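Local coordinates for prolyl 4-hydroxylase alpha subunit Fe(2+) 2OG dioxygenase domain-containing protein (Burkholderia ambifaria, PDB 3W20) that probably hydroxylates N-substituted L-amino acids as a 2-oxoglutarate-dependent dioxygenase built on a double-stranded beta-helix, here with zinc in its metal site, at residues V194-R199 with K243-I248; Q8-G13 with A226-K231; F174-G179 with L239-N244; L182-A187 with T254-G259; R83-K88 with Y161-V166. All coordinates share one frame; numbering follows the deposited sequence.

Contact 1 (V194-R199 with K243-I248); sequences VMWDNR and KNLHAI. With ZN (zinc ion), chain C.
CB of Lys243 sits over the centre of one face of the Arg199 guanidinium, and OD1 of Asn244 meets its edge. The Trp196 indole has CG1 of Val194 on one face, toward the rim. CB of Ala247 and the carbonyl of Leu245 lie at its edge. The indole belongs to an antiparallel strand pair, 194-196 with 246-248, of the double-stranded beta-helix fold; the guanidinium lies in the loop beyond it. Val194 N donates to Ala247 O at 2.9 Å, and Ala247 N bonds back to Val194 O. Trp196 N donates to Leu245 O, and Leu245 N to Asn198 O.

Arg199 NE bonds Asn244 OD1 at 3.2 Å. The donor stands above the amide plane, 46° out of it, and the two planes are turned 60° apart. NH1 of Arg199 bonds Pro175 O. A water links Asp197 OD1 to Asn244 OD1.

His246 places CG between its backbone N and carbonyl carbon (chi1 53°), which turns the imidazole away from strand 194-196. Asp157 and His155 complete the metal site. ND1 of His246 donates to Asn244 O at 2.8 Å in the ring plane, helping to fix the ring's rotation, while NE2 binds the zinc ion at 2.1 Å.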
# COMPACT_ATOMS: atom_id res chain seq x y z
N VAL A 194 29.30 14.05 -4.34
CA VAL A 194 30.51 13.27 -4.54
C VAL A 194 30.03 11.80 -4.82
O VAL A 194 29.09 11.31 -4.18
CB VAL A 194 31.39 13.30 -3.30
CG1 VAL A 194 32.58 12.42 -3.54
CG2 VAL A 194 31.82 14.76 -3.10
N MSE A 195 30.68 11.13 -5.77
CA MSE A 195 30.30 9.76 -6.12
C MSE A 195 31.62 8.95 -6.12
O MSE A 195 32.61 9.34 -6.83
CB MSE A 195 29.58 9.78 -7.52
CG MSE A 195 29.41 8.33 -7.86
SE MSE A 195 28.35 8.32 -9.58
CE MSE A 195 29.52 8.82 -10.89
N TRP A 196 31.69 7.86 -5.30
CA TRP A 196 32.84 7.02 -5.31
C TRP A 196 32.72 5.74 -6.13
O TRP A 196 31.61 5.21 -6.35
CB TRP A 196 33.13 6.57 -3.89
CG TRP A 196 33.52 7.69 -2.91
CD1 TRP A 196 34.81 8.09 -2.53
CD2 TRP A 196 32.61 8.55 -2.14
NE1 TRP A 196 34.74 9.11 -1.60
CE2 TRP A 196 33.48 9.41 -1.30
CE3 TRP A 196 31.27 8.62 -1.97
CZ2 TRP A 196 32.94 10.37 -0.44
CZ3 TRP A 196 30.73 9.59 -1.11
CH2 TRP A 196 31.56 10.41 -0.33
N ASP A 197 33.89 5.23 -6.57
CA ASP A 197 33.98 3.93 -7.24
C ASP A 197 33.96 2.80 -6.22
O ASP A 197 34.97 2.06 -5.93
CB ASP A 197 35.18 3.96 -8.20
CG ASP A 197 35.46 2.64 -8.83
OD1 ASP A 197 34.50 1.89 -9.05
OD2 ASP A 197 36.66 2.34 -9.00
N ASN A 198 32.81 2.69 -5.57
CA ASN A 198 32.59 1.74 -4.47
C ASN A 198 31.11 1.37 -4.48
O ASN A 198 30.29 2.25 -4.51
CB ASN A 198 32.97 2.36 -3.13
CG ASN A 198 32.75 1.41 -1.97
OD1 ASN A 198 31.61 1.14 -1.56
ND2 ASN A 198 33.87 0.85 -1.43
N ARG A 199 30.81 0.07 -4.54
CA ARG A 199 29.36 -0.37 -4.56
C ARG A 199 29.04 -1.33 -3.47
O ARG A 199 29.28 -2.55 -3.57
CB ARG A 199 29.04 -1.03 -5.94
CG ARG A 199 29.23 -0.20 -7.16
CD ARG A 199 28.76 -1.11 -8.39
NE ARG A 199 28.31 -0.12 -9.25
CZ ARG A 199 27.34 -0.19 -10.12
NH1 ARG A 199 26.63 -1.28 -10.42
NH2 ARG A 199 27.14 0.91 -10.71
N LYS A 243 23.94 2.74 -7.69
CA LYS A 243 24.58 1.76 -6.80
C LYS A 243 25.98 2.22 -6.25
O LYS A 243 26.46 1.62 -5.26
CB LYS A 243 24.66 0.41 -7.54
CG LYS A 243 23.27 -0.23 -7.42
CD LYS A 243 23.32 -1.61 -8.06
CE LYS A 243 24.33 -2.63 -7.49
NZ LYS A 243 24.13 -2.84 -5.99
N ASN A 244 26.61 3.17 -6.97
CA ASN A 244 27.90 3.76 -6.50
C ASN A 244 27.59 4.58 -5.28
O ASN A 244 26.60 5.34 -5.27
CB ASN A 244 28.47 4.64 -7.59
CG ASN A 244 28.76 3.86 -8.86
OD1 ASN A 244 29.33 2.85 -8.82
ND2 ASN A 244 28.48 4.45 -9.96
N LEU A 245 28.41 4.40 -4.26
CA LEU A 245 28.30 5.25 -3.07
C LEU A 245 28.34 6.77 -3.47
O LEU A 245 29.10 7.19 -4.35
CB LEU A 245 29.44 4.86 -2.13
CG LEU A 245 29.11 5.37 -0.75
CD1 LEU A 245 28.19 4.39 -0.06
CD2 LEU A 245 30.45 5.56 -0.03
N HIS A 246 27.47 7.56 -2.84
CA HIS A 246 27.53 9.01 -3.10
C HIS A 246 26.96 9.83 -1.98
O HIS A 246 26.21 9.30 -1.19
CB HIS A 246 26.73 9.34 -4.39
CG HIS A 246 25.30 8.83 -4.41
ND1 HIS A 246 24.98 7.53 -4.70
CD2 HIS A 246 24.12 9.51 -4.24
CE1 HIS A 246 23.61 7.40 -4.67
NE2 HIS A 246 23.09 8.63 -4.42
N ALA A 247 27.16 11.16 -2.00
CA ALA A 247 26.71 11.95 -0.84
C ALA A 247 26.54 13.34 -1.33
O ALA A 247 27.25 13.72 -2.25
CB ALA A 247 27.83 11.90 0.23
N ILE A 248 25.59 14.08 -0.77
CA ILE A 248 25.37 15.51 -1.15
C ILE A 248 26.15 16.35 -0.07
O ILE A 248 26.03 16.07 1.13
CB ILE A 248 23.85 15.90 -1.14
CG1 ILE A 248 23.04 15.10 -2.17
CG2 ILE A 248 23.69 17.37 -1.50
CD1 ILE A 248 23.68 15.18 -3.56
ZN ZN C . 21.06 8.55 -3.75
O HOH W 1 31.92 1.73 -9.72
O HOH W 2 29.03 3.11 -12.23

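Contact 2 (Q8-G13 with A226-K231)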
# COMPACT_ATOMS: atom_id res chain seq x y z
N GLN A 8 27.68 16.57 -20.30
CA GLN A 8 29.06 16.13 -19.93
C GLN A 8 28.98 14.69 -19.46
O GLN A 8 28.20 14.35 -18.53
CB GLN A 8 29.64 16.99 -18.80
CG GLN A 8 29.82 18.51 -19.13
CD GLN A 8 30.79 18.76 -20.30
OE1 GLN A 8 31.88 18.21 -20.33
NE2 GLN A 8 30.37 19.61 -21.29
N LEU A 9 29.79 13.83 -20.07
CA LEU A 9 29.71 12.42 -19.71
C LEU A 9 30.96 12.03 -18.90
O LEU A 9 32.09 12.18 -19.37
CB LEU A 9 29.58 11.60 -21.01
CG LEU A 9 29.34 10.10 -20.99
CD1 LEU A 9 28.66 9.82 -22.34
CD2 LEU A 9 30.64 9.29 -20.87
N MSE A 10 30.78 11.51 -17.67
CA MSE A 10 31.90 11.29 -16.77
C MSE A 10 32.12 9.84 -16.52
O MSE A 10 31.16 9.12 -16.21
CB MSE A 10 31.67 11.94 -15.40
CG MSE A 10 30.28 12.55 -15.28
SE MSE A 10 30.38 14.43 -15.93
CE MSE A 10 31.49 14.59 -14.40
N ARG A 11 33.38 9.38 -16.62
CA ARG A 11 33.76 8.03 -16.14
C ARG A 11 34.87 8.21 -15.16
O ARG A 11 35.69 9.12 -15.34
CB ARG A 11 34.29 7.22 -17.33
CG ARG A 11 33.21 6.59 -18.16
CD ARG A 11 32.56 5.51 -17.30
NE ARG A 11 32.75 4.19 -17.82
CZ ARG A 11 32.04 3.13 -17.46
NH1 ARG A 11 31.09 3.16 -16.46
NH2 ARG A 11 32.35 2.00 -18.07
N PHE A 12 34.93 7.37 -14.14
CA PHE A 12 36.02 7.42 -13.17
C PHE A 12 37.39 7.51 -13.84
O PHE A 12 37.67 6.79 -14.78
CB PHE A 12 36.02 6.18 -12.20
CG PHE A 12 34.82 6.15 -11.28
CD1 PHE A 12 34.70 7.08 -10.25
CD2 PHE A 12 33.78 5.23 -11.51
CE1 PHE A 12 33.61 7.06 -9.39
CE2 PHE A 12 32.65 5.25 -10.70
CZ PHE A 12 32.53 6.19 -9.67
N GLY A 13 38.25 8.41 -13.31
CA GLY A 13 39.66 8.56 -13.75
C GLY A 13 39.88 9.16 -15.15
O GLY A 13 41.04 9.20 -15.60
N ALA A 226 38.42 5.83 -6.29
CA ALA A 226 38.36 6.99 -7.16
C ALA A 226 37.03 7.73 -6.89
O ALA A 226 35.99 7.10 -6.65
CB ALA A 226 38.53 6.63 -8.63
N LYS A 227 37.06 9.07 -6.95
CA LYS A 227 35.81 9.81 -6.79
C LYS A 227 35.59 10.81 -7.91
O LYS A 227 36.56 11.34 -8.47
CB LYS A 227 35.65 10.42 -5.37
CG LYS A 227 36.41 11.66 -5.17
CD LYS A 227 36.38 12.09 -3.70
CE LYS A 227 37.43 13.18 -3.62
NZ LYS A 227 37.48 13.73 -2.23
N ILE A 228 34.31 11.06 -8.23
CA ILE A 228 33.88 12.09 -9.18
C ILE A 228 33.17 13.10 -8.33
O ILE A 228 32.20 12.77 -7.61
CB ILE A 228 32.88 11.46 -10.15
CG1 ILE A 228 33.62 10.46 -11.02
CG2 ILE A 228 32.24 12.54 -10.99
CD1 ILE A 228 32.70 9.71 -11.97
N MSE A 229 33.67 14.35 -8.32
CA MSE A 229 32.92 15.46 -7.70
C MSE A 229 32.10 16.25 -8.71
O MSE A 229 32.59 16.68 -9.73
CB MSE A 229 33.85 16.37 -6.83
CG MSE A 229 34.31 15.57 -5.60
SE MSE A 229 35.68 16.61 -4.63
CE MSE A 229 34.72 18.32 -4.61
N LEU A 230 30.79 16.39 -8.45
CA LEU A 230 29.87 17.04 -9.36
C LEU A 230 29.28 18.27 -8.64
O LEU A 230 29.12 18.20 -7.43
CB LEU A 230 28.69 16.07 -9.60
CG LEU A 230 28.97 14.77 -10.35
CD1 LEU A 230 27.68 13.98 -10.52
CD2 LEU A 230 29.53 15.14 -11.71
N LYS A 231 29.08 19.37 -9.37
CA LYS A 231 28.41 20.54 -8.81
C LYS A 231 27.31 20.92 -9.79
O LYS A 231 27.47 21.85 -10.60
CB LYS A 231 29.41 21.73 -8.71
CG LYS A 231 30.64 21.57 -7.82
CD LYS A 231 30.34 21.57 -6.34
CE LYS A 231 31.61 21.94 -5.54
NZ LYS A 231 31.44 21.96 -4.06
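Ile228 and Phe12 form the centre of an apolar contact between strand 227-230 and the end of strand 4-10 with the loop after it; no hydrogen bond crosses it. The Ile228 side chain splits at CB to meet two partners. CG1 stands anti to the carbonyl carbon (chi1 -68°) and touches the Phe12 ring, 3.6 Å from CD1. At the tip, CD1 lies over the face of that ring, 4.0 Å from its centroid and 22° off the normal. This is a CH-pi contact, shifted toward the rim on the CD1-CE1 side. The other branch, CG2, meets the CE methyl of selenomethionine Met10 at 4.0 Å.

The same CE lies 3.4 Å from CD2 of Leu230, tighter than usual for two carbons. Met10 also holds CG almost eclipsed with its backbone N (chi1 5°). Its conformation therefore looks strained, and the exact closeness is doubtful. At the far end of the contact, Phe12 CE1 packs 3.6 Å from Ala226 O, and Phe12 CD1 touches Ala226 CB at 4.2 Å.

The contact joins two sheets. Strand 4-10 pairs with strands 17-22 and 37-41 of the large sheet, and Arg11, turned away from this contact, forms salt bridges to Asp36 and Asp33. Strand 227-230 is an outermost strand of the small antiparallel sheet and pairs with strand 193-196, where Ile228 bonds Met195 through the backbone.

Contact 3 (F174-G179 with L239-N244)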
# COMPACT_ATOMS: atom_id res chain seq x y z
N PHE A 174 19.33 -4.33 -9.78
CA PHE A 174 19.54 -3.91 -11.16
C PHE A 174 20.85 -3.17 -11.19
O PHE A 174 20.97 -2.07 -10.59
CB PHE A 174 18.40 -2.97 -11.58
CG PHE A 174 17.07 -3.72 -11.75
CD1 PHE A 174 16.64 -4.09 -13.03
CD2 PHE A 174 16.34 -4.16 -10.65
CE1 PHE A 174 15.42 -4.77 -13.20
CE2 PHE A 174 15.19 -4.95 -10.82
CZ PHE A 174 14.72 -5.24 -12.11
N PRO A 175 21.92 -3.76 -11.79
CA PRO A 175 23.22 -3.09 -11.60
C PRO A 175 23.34 -1.73 -12.25
O PRO A 175 24.16 -0.90 -11.84
CB PRO A 175 24.23 -4.08 -12.28
CG PRO A 175 23.36 -4.99 -13.10
CD PRO A 175 22.00 -5.05 -12.54
N ARG A 176 22.48 -1.42 -13.23
CA ARG A 176 22.49 -0.13 -13.82
C ARG A 176 21.36 0.79 -13.33
O ARG A 176 20.91 1.67 -14.07
CB ARG A 176 22.51 -0.18 -15.37
CG ARG A 176 23.62 -1.09 -15.94
CD ARG A 176 25.03 -0.71 -15.41
NE ARG A 176 25.84 -1.95 -15.37
CZ ARG A 176 26.87 -2.14 -14.55
NH1 ARG A 176 27.50 -3.29 -14.59
NH2 ARG A 176 27.34 -1.19 -13.74
N GLN A 177 20.83 0.54 -12.11
CA GLN A 177 19.74 1.42 -11.61
C GLN A 177 20.28 2.87 -11.70
O GLN A 177 21.42 3.13 -11.27
CB GLN A 177 19.46 1.09 -10.16
CG GLN A 177 18.41 2.06 -9.50
CD GLN A 177 17.98 1.58 -8.11
OE1 GLN A 177 17.75 0.40 -7.90
NE2 GLN A 177 17.71 2.56 -7.22
N LEU A 178 19.43 3.81 -12.19
CA LEU A 178 19.92 5.20 -12.31
C LEU A 178 19.20 6.07 -11.34
O LEU A 178 17.99 5.87 -11.15
CB LEU A 178 19.67 5.73 -13.72
CG LEU A 178 20.26 4.79 -14.77
CD1 LEU A 178 19.92 5.40 -16.13
CD2 LEU A 178 21.80 4.55 -14.58
N GLY A 179 19.89 7.09 -10.80
CA GLY A 179 19.19 8.21 -10.15
C GLY A 179 19.16 9.34 -11.19
O GLY A 179 20.10 9.45 -12.02
N LEU A 239 22.30 12.44 -14.14
CA LEU A 239 21.88 11.05 -14.30
C LEU A 239 23.10 10.22 -13.89
O LEU A 239 24.25 10.55 -14.30
CB LEU A 239 21.53 10.80 -15.72
CG LEU A 239 20.38 11.67 -16.29
CD1 LEU A 239 20.40 11.48 -17.79
CD2 LEU A 239 19.14 11.04 -15.68
N PHE A 240 22.94 9.28 -12.96
CA PHE A 240 24.07 8.55 -12.53
C PHE A 240 23.73 7.14 -12.09
O PHE A 240 22.56 6.82 -11.82
CB PHE A 240 24.77 9.23 -11.29
CG PHE A 240 23.89 9.33 -10.08
CD1 PHE A 240 24.12 8.53 -8.94
CD2 PHE A 240 22.86 10.29 -10.04
CE1 PHE A 240 23.26 8.65 -7.81
CE2 PHE A 240 22.01 10.40 -8.92
CZ PHE A 240 22.22 9.62 -7.80
N GLN A 241 24.79 6.32 -12.01
CA GLN A 241 24.54 4.92 -11.55
C GLN A 241 24.39 4.93 -10.04
O GLN A 241 25.38 5.14 -9.25
CB GLN A 241 25.64 3.95 -12.04
CG GLN A 241 25.65 3.86 -13.53
CD GLN A 241 26.44 2.61 -14.00
OE1 GLN A 241 26.27 1.53 -13.42
NE2 GLN A 241 27.27 2.74 -15.00
N SER A 242 23.16 4.64 -9.54
CA SER A 242 22.91 4.96 -8.14
C SER A 242 23.46 3.89 -7.16
O SER A 242 23.47 4.12 -5.95
CB SER A 242 21.43 5.25 -7.91
OG SER A 242 20.66 4.04 -7.99
N LYS A 243 23.94 2.74 -7.69
CA LYS A 243 24.58 1.76 -6.80
C LYS A 243 25.98 2.22 -6.25
O LYS A 243 26.46 1.62 -5.26
CB LYS A 243 24.66 0.41 -7.54
CG LYS A 243 23.27 -0.23 -7.42
CD LYS A 243 23.32 -1.61 -8.06
CE LYS A 243 24.33 -2.63 -7.49
NZ LYS A 243 24.13 -2.84 -5.99
N ASN A 244 26.61 3.17 -6.97
CA ASN A 244 27.90 3.76 -6.50
C ASN A 244 27.59 4.58 -5.28
O ASN A 244 26.60 5.34 -5.27
CB ASN A 244 28.47 4.64 -7.59
CG ASN A 244 28.76 3.86 -8.86
OD1 ASN A 244 29.33 2.85 -8.82
ND2 ASN A 244 28.48 4.45 -9.96
O HOH W 3 23.60 1.58 -10.38
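Backbone bonds pair Gly179 with Phe240 in both directions: Gly179 N to Phe240 O at 2.9 Å, and Phe240 N to Gly179 O at 3.0 Å. Ser242 N adds a bond to Gln177 O at 2.9 Å. A water receives a bond from Lys243 N and donates to Pro175 O and Gln177 O.

Among the side chains, Arg176 NH2 bonds Gln241 OE1 at 2.9 Å, nearly straight at 170°. The oxygen lies in the guanidinium plane and the donor sits on an OE1 lone pair, though the guanidinium and amide planes are turned 86° apart. Arg199 NH2 also donates to this oxygen.

A CH-pi contact comes from Gly179 CA, 4.2 Å from the Phe240 ring centroid and off-centre. The lack of a side chain on Gly179 permits this approach.

Ser242 OG bonds the backbone O of Asp157, itself a zinc ligand, and Phe240 meets His246 edge-to-face. Strand 236-241 and the type I turn from Gln241 to Asn244 lead to the zinc ligand His246, in the metal site of the double-stranded beta-helix fold.

Contact 4 (L182-A187 with T254-G259); sequences LTIQGA and TRRTMG
Gln185 sets CG anti to its backbone N (chi1 176°) and stays extended, while Arg256 folds at chi3 (-60°). The two side chains meet on one face of the strand pair. Arg256 NE donates to Gln185 OE1 at 2.8 Å. The oxygen is slightly tilted from the guanidinium plane, and the amide and guanidinium planes stand 89° apart. CG2 of Ile184 lies over one face of the same guanidinium, toward its rim, 3.9 Å from NH2.

The backbone here is a classic beta bulge: Ile184 and Gln185 both face Arg256. Arg256 O is gripped by two donors, Ile184 N at 2.8 Å and Gln185 N at 3.1 Å. Arg256 N donates to Gln185 O at 2.8 Å. Beyond the bulge, Leu182 and Met258 bond each other in both directions. CE of selenomethionine Met258 packs on Ile184 CG1 at 3.7 Å.

Thr183 and Thr257 point to the opposite face of the sheet, where Thr183 OG1 is 3.9 Å from Thr257 CG2. Thr257 CG2 also sits over the centre of the Arg255 guanidinium. Arg255 and Thr257 belong to the 2-oxoglutarate site with Arg141 and Tyr143, which is without ligand in this chain.

Strand 255-265 runs between strands 178-185 and 139-143 of the large sheet. Helix 48-52 packs on the Leu182 and Met258 side, and its Trp52 makes a cation-pi contact with Arg256.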
# COMPACT_ATOMS: atom_id res chain seq x y z
N LEU A 182 16.90 16.85 -11.26
CA LEU A 182 17.02 18.15 -11.93
C LEU A 182 17.20 19.18 -10.79
O LEU A 182 16.44 19.16 -9.82
CB LEU A 182 15.71 18.45 -12.65
CG LEU A 182 15.63 19.90 -13.20
CD1 LEU A 182 16.70 20.22 -14.27
CD2 LEU A 182 14.24 20.02 -13.83
N THR A 183 18.26 20.00 -10.88
CA THR A 183 18.51 21.00 -9.82
C THR A 183 17.70 22.25 -10.23
O THR A 183 17.69 22.67 -11.40
CB THR A 183 20.02 21.27 -9.65
OG1 THR A 183 20.65 20.04 -9.21
CG2 THR A 183 20.25 22.28 -8.47
N ILE A 184 16.99 22.76 -9.24
CA ILE A 184 16.10 23.94 -9.42
C ILE A 184 16.69 25.19 -8.75
O ILE A 184 16.74 26.26 -9.39
CB ILE A 184 14.69 23.64 -8.85
CG1 ILE A 184 14.01 22.51 -9.68
CG2 ILE A 184 13.79 24.87 -8.94
CD1 ILE A 184 13.77 22.80 -11.14
N GLN A 185 17.12 25.05 -7.49
CA GLN A 185 17.81 26.11 -6.70
C GLN A 185 19.08 25.59 -6.07
O GLN A 185 19.05 24.60 -5.34
CB GLN A 185 16.84 26.62 -5.60
CG GLN A 185 17.44 27.64 -4.63
CD GLN A 185 16.42 28.23 -3.67
OE1 GLN A 185 15.36 27.67 -3.42
NE2 GLN A 185 16.75 29.38 -3.13
N GLY A 186 20.21 26.28 -6.30
CA GLY A 186 21.49 25.77 -5.77
C GLY A 186 21.78 26.47 -4.47
O GLY A 186 21.28 27.58 -4.25
N ALA A 187 22.54 25.81 -3.59
CA ALA A 187 22.93 26.37 -2.29
C ALA A 187 23.96 27.49 -2.53
O ALA A 187 24.68 27.49 -3.57
CB ALA A 187 23.52 25.26 -1.39
N THR A 254 19.28 27.13 1.14
CA THR A 254 18.33 26.21 0.52
C THR A 254 18.74 25.73 -0.90
O THR A 254 19.05 26.54 -1.80
CB THR A 254 16.89 26.77 0.56
OG1 THR A 254 16.57 27.16 1.92
CG2 THR A 254 15.89 25.68 0.13
N ARG A 255 18.67 24.40 -1.06
CA ARG A 255 18.91 23.74 -2.36
C ARG A 255 17.57 23.06 -2.71
O ARG A 255 16.97 22.42 -1.85
CB ARG A 255 20.05 22.72 -2.23
CG ARG A 255 20.49 21.99 -3.52
CD ARG A 255 21.58 21.00 -3.15
NE ARG A 255 21.97 20.11 -4.25
CZ ARG A 255 21.59 18.82 -4.40
NH1 ARG A 255 20.82 18.20 -3.50
NH2 ARG A 255 22.06 18.13 -5.45
N ARG A 256 17.08 23.25 -3.94
CA ARG A 256 15.90 22.48 -4.35
C ARG A 256 16.21 21.63 -5.58
O ARG A 256 16.82 22.13 -6.51
CB ARG A 256 14.74 23.44 -4.65
CG ARG A 256 14.17 24.00 -3.36
CD ARG A 256 13.00 24.90 -3.63
NE ARG A 256 13.37 26.03 -4.46
CZ ARG A 256 12.57 26.50 -5.39
NH1 ARG A 256 11.39 25.92 -5.57
NH2 ARG A 256 12.95 27.51 -6.13
N THR A 257 15.77 20.36 -5.54
CA THR A 257 15.89 19.43 -6.70
C THR A 257 14.57 18.67 -6.84
O THR A 257 13.73 18.66 -5.90
CB THR A 257 17.04 18.39 -6.53
OG1 THR A 257 16.68 17.51 -5.49
CG2 THR A 257 18.37 19.11 -6.14
N MSE A 258 14.36 18.02 -8.00
CA MSE A 258 13.27 17.14 -8.22
C MSE A 258 13.92 15.87 -8.67
O MSE A 258 14.78 15.94 -9.55
CB MSE A 258 12.74 17.78 -9.56
CG MSE A 258 11.33 17.56 -9.85
SE MSE A 258 11.10 19.03 -11.20
CE MSE A 258 10.99 20.39 -9.97
N GLY A 259 13.54 14.70 -8.17
CA GLY A 259 14.24 13.47 -8.71
C GLY A 259 13.41 12.18 -8.75
O GLY A 259 12.34 12.06 -8.18

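Contact 5 (R83-K88 with Y161-V166)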
# COMPACT_ATOMS: atom_id res chain seq x y z
N ARG A 83 14.08 1.29 5.23
CA ARG A 83 14.63 1.30 6.58
C ARG A 83 13.79 0.53 7.58
O ARG A 83 14.28 0.12 8.67
CB ARG A 83 14.97 2.73 7.00
CG ARG A 83 16.17 3.19 6.22
CD ARG A 83 16.89 4.35 6.91
NE ARG A 83 16.31 5.59 6.40
CZ ARG A 83 16.69 6.20 5.27
NH1 ARG A 83 17.69 5.70 4.52
NH2 ARG A 83 16.06 7.31 4.91
N GLU A 84 12.52 0.32 7.27
CA GLU A 84 11.63 -0.29 8.26
C GLU A 84 11.71 -1.83 8.28
O GLU A 84 11.97 -2.48 7.25
CB GLU A 84 10.18 0.13 7.94
CG GLU A 84 9.95 1.63 7.90
CD GLU A 84 10.09 2.30 9.24
OE1 GLU A 84 9.95 1.64 10.31
OE2 GLU A 84 10.40 3.48 9.24
N GLN A 85 11.36 -2.46 9.43
CA GLN A 85 11.42 -3.88 9.54
C GLN A 85 10.16 -4.45 10.16
O GLN A 85 9.44 -3.73 10.97
CB GLN A 85 12.62 -4.32 10.40
CG GLN A 85 13.91 -3.65 9.99
CD GLN A 85 15.07 -4.47 10.49
OE1 GLN A 85 15.76 -4.08 11.39
NE2 GLN A 85 15.26 -5.65 9.90
N GLY A 86 9.87 -5.68 9.78
CA GLY A 86 8.79 -6.48 10.41
C GLY A 86 7.42 -5.80 10.29
O GLY A 86 7.05 -5.34 9.23
N ASP A 87 6.66 -5.70 11.41
CA ASP A 87 5.30 -5.13 11.30
C ASP A 87 5.35 -3.66 10.91
O ASP A 87 4.40 -3.18 10.27
CB ASP A 87 4.47 -5.30 12.59
CG ASP A 87 5.03 -4.49 13.77
OD1 ASP A 87 6.26 -4.50 14.01
OD2 ASP A 87 4.24 -3.83 14.47
N LYS A 88 6.40 -2.96 11.29
CA LYS A 88 6.54 -1.55 10.84
C LYS A 88 6.76 -1.44 9.31
O LYS A 88 6.37 -0.42 8.71
CB LYS A 88 7.62 -0.79 11.60
CG LYS A 88 7.30 -0.67 13.10
CD LYS A 88 8.59 -0.44 13.88
CE LYS A 88 8.35 0.16 15.27
NZ LYS A 88 9.60 0.87 15.73
N TYR A 161 17.68 -3.17 -1.65
CA TYR A 161 18.35 -3.01 -0.38
C TYR A 161 17.42 -2.68 0.82
O TYR A 161 17.62 -1.72 1.52
CB TYR A 161 19.48 -1.99 -0.49
CG TYR A 161 20.69 -2.46 -1.24
CD1 TYR A 161 20.71 -3.66 -1.94
CD2 TYR A 161 21.84 -1.73 -1.20
CE1 TYR A 161 21.81 -4.07 -2.63
CE2 TYR A 161 22.97 -2.13 -1.87
CZ TYR A 161 22.97 -3.30 -2.58
OH TYR A 161 24.10 -3.64 -3.21
N GLY A 162 16.45 -3.52 1.05
CA GLY A 162 15.67 -3.44 2.32
C GLY A 162 16.54 -3.85 3.51
O GLY A 162 17.35 -4.82 3.44
N ARG A 163 16.38 -3.13 4.60
CA ARG A 163 17.08 -3.55 5.81
C ARG A 163 16.60 -4.90 6.31
O ARG A 163 17.38 -5.67 6.86
CB ARG A 163 16.93 -2.49 6.88
CG ARG A 163 17.66 -2.82 8.16
CD ARG A 163 17.59 -1.57 9.03
NE ARG A 163 18.53 -0.53 8.63
CZ ARG A 163 18.34 0.79 8.76
NH1 ARG A 163 17.26 1.33 9.34
NH2 ARG A 163 19.31 1.60 8.39
N ASP A 164 15.31 -5.16 6.20
CA ASP A 164 14.76 -6.46 6.63
C ASP A 164 14.90 -7.43 5.49
O ASP A 164 14.03 -7.46 4.64
CB ASP A 164 13.29 -6.26 7.04
CG ASP A 164 12.65 -7.52 7.61
OD1 ASP A 164 13.11 -8.65 7.24
OD2 ASP A 164 11.62 -7.38 8.33
N THR A 165 15.99 -8.22 5.47
CA THR A 165 16.32 -9.00 4.29
C THR A 165 15.23 -9.98 3.97
O THR A 165 14.92 -10.24 2.78
CB THR A 165 17.63 -9.82 4.51
OG1 THR A 165 18.57 -8.90 5.08
CG2 THR A 165 18.11 -10.34 3.16
N VAL A 166 14.65 -10.59 5.00
CA VAL A 166 13.70 -11.67 4.74
C VAL A 166 12.37 -11.15 4.19
O VAL A 166 11.82 -11.72 3.25
CB VAL A 166 13.43 -12.43 6.05
CG1 VAL A 166 12.33 -13.45 5.87
CG2 VAL A 166 14.72 -13.13 6.45
O HOH W 4 13.25 -3.42 5.03
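Two loop backbones run side by side here, with Gln85 and Asp164 CA atoms 5.1 Å apart, and Gly86 takes a positive phi (60°) at the N-cap position before helix 87-107. Gly86 N donates to Asp164 OD2 at 2.8 Å. It uses the anti lone pair of that oxygen, the one away from OD1. OD2 also accepts from Asn167 ND2, so two donors hold it. With chi1 at -176°, CG of Asp164 points opposite the backbone N, which carries the carboxylate across to the other loop. The nearby start of helix 87-107 would probably favour its negative charge. A water ties the backbones together, accepting from Asp164 N and donating to Glu84 O.

Gln85 reaches, extended, across the second loop. Its NE2 lies 3.4 Å from Asp164 CA, with amide and carboxylate planes 81° apart. CD of Gln85 rests against Arg163 CG at 3.9 Å.

Arg163 NH1 makes a weak bond to Arg83 O at 3.3 Å and packs 3.6 Å from Arg83 CB. The stronger partner of Arg163 is Asp207, in a salt bridge through NE.

The contact lies at the surface, where the chain turns from helix 78-83 into helix 87-107. Asp207 ties the loop to helix 203-216, and Asp87 at the start of helix 87-107 packs on Val166 of the second subunit.

Contacts 1 and 2 have centres 10 Å apart and share the small antiparallel sheet, through neighbouring strands 193-196 and 227-230. Contacts 3 and 4 both use strand 178-185 of the large sheet, their centres 20 Å apart. Contact 3 also shares Lys243 and Asn244 with contact 1, as strand 236-241 leads into strand 246-248. Along the chain, contact 1 is nested inside the loop closed by contact 4, and contact 2 crosses contacts 1, 3 and 4. His246 of the zinc site lies at contact 1, with contact 3 beside it, and part of the 2-oxoglutarate site lies at contact 4. Contact 5 closes before contacts 1, 3 and 4 open and lies peripherally, its centre about 30 Å from that of contact 4.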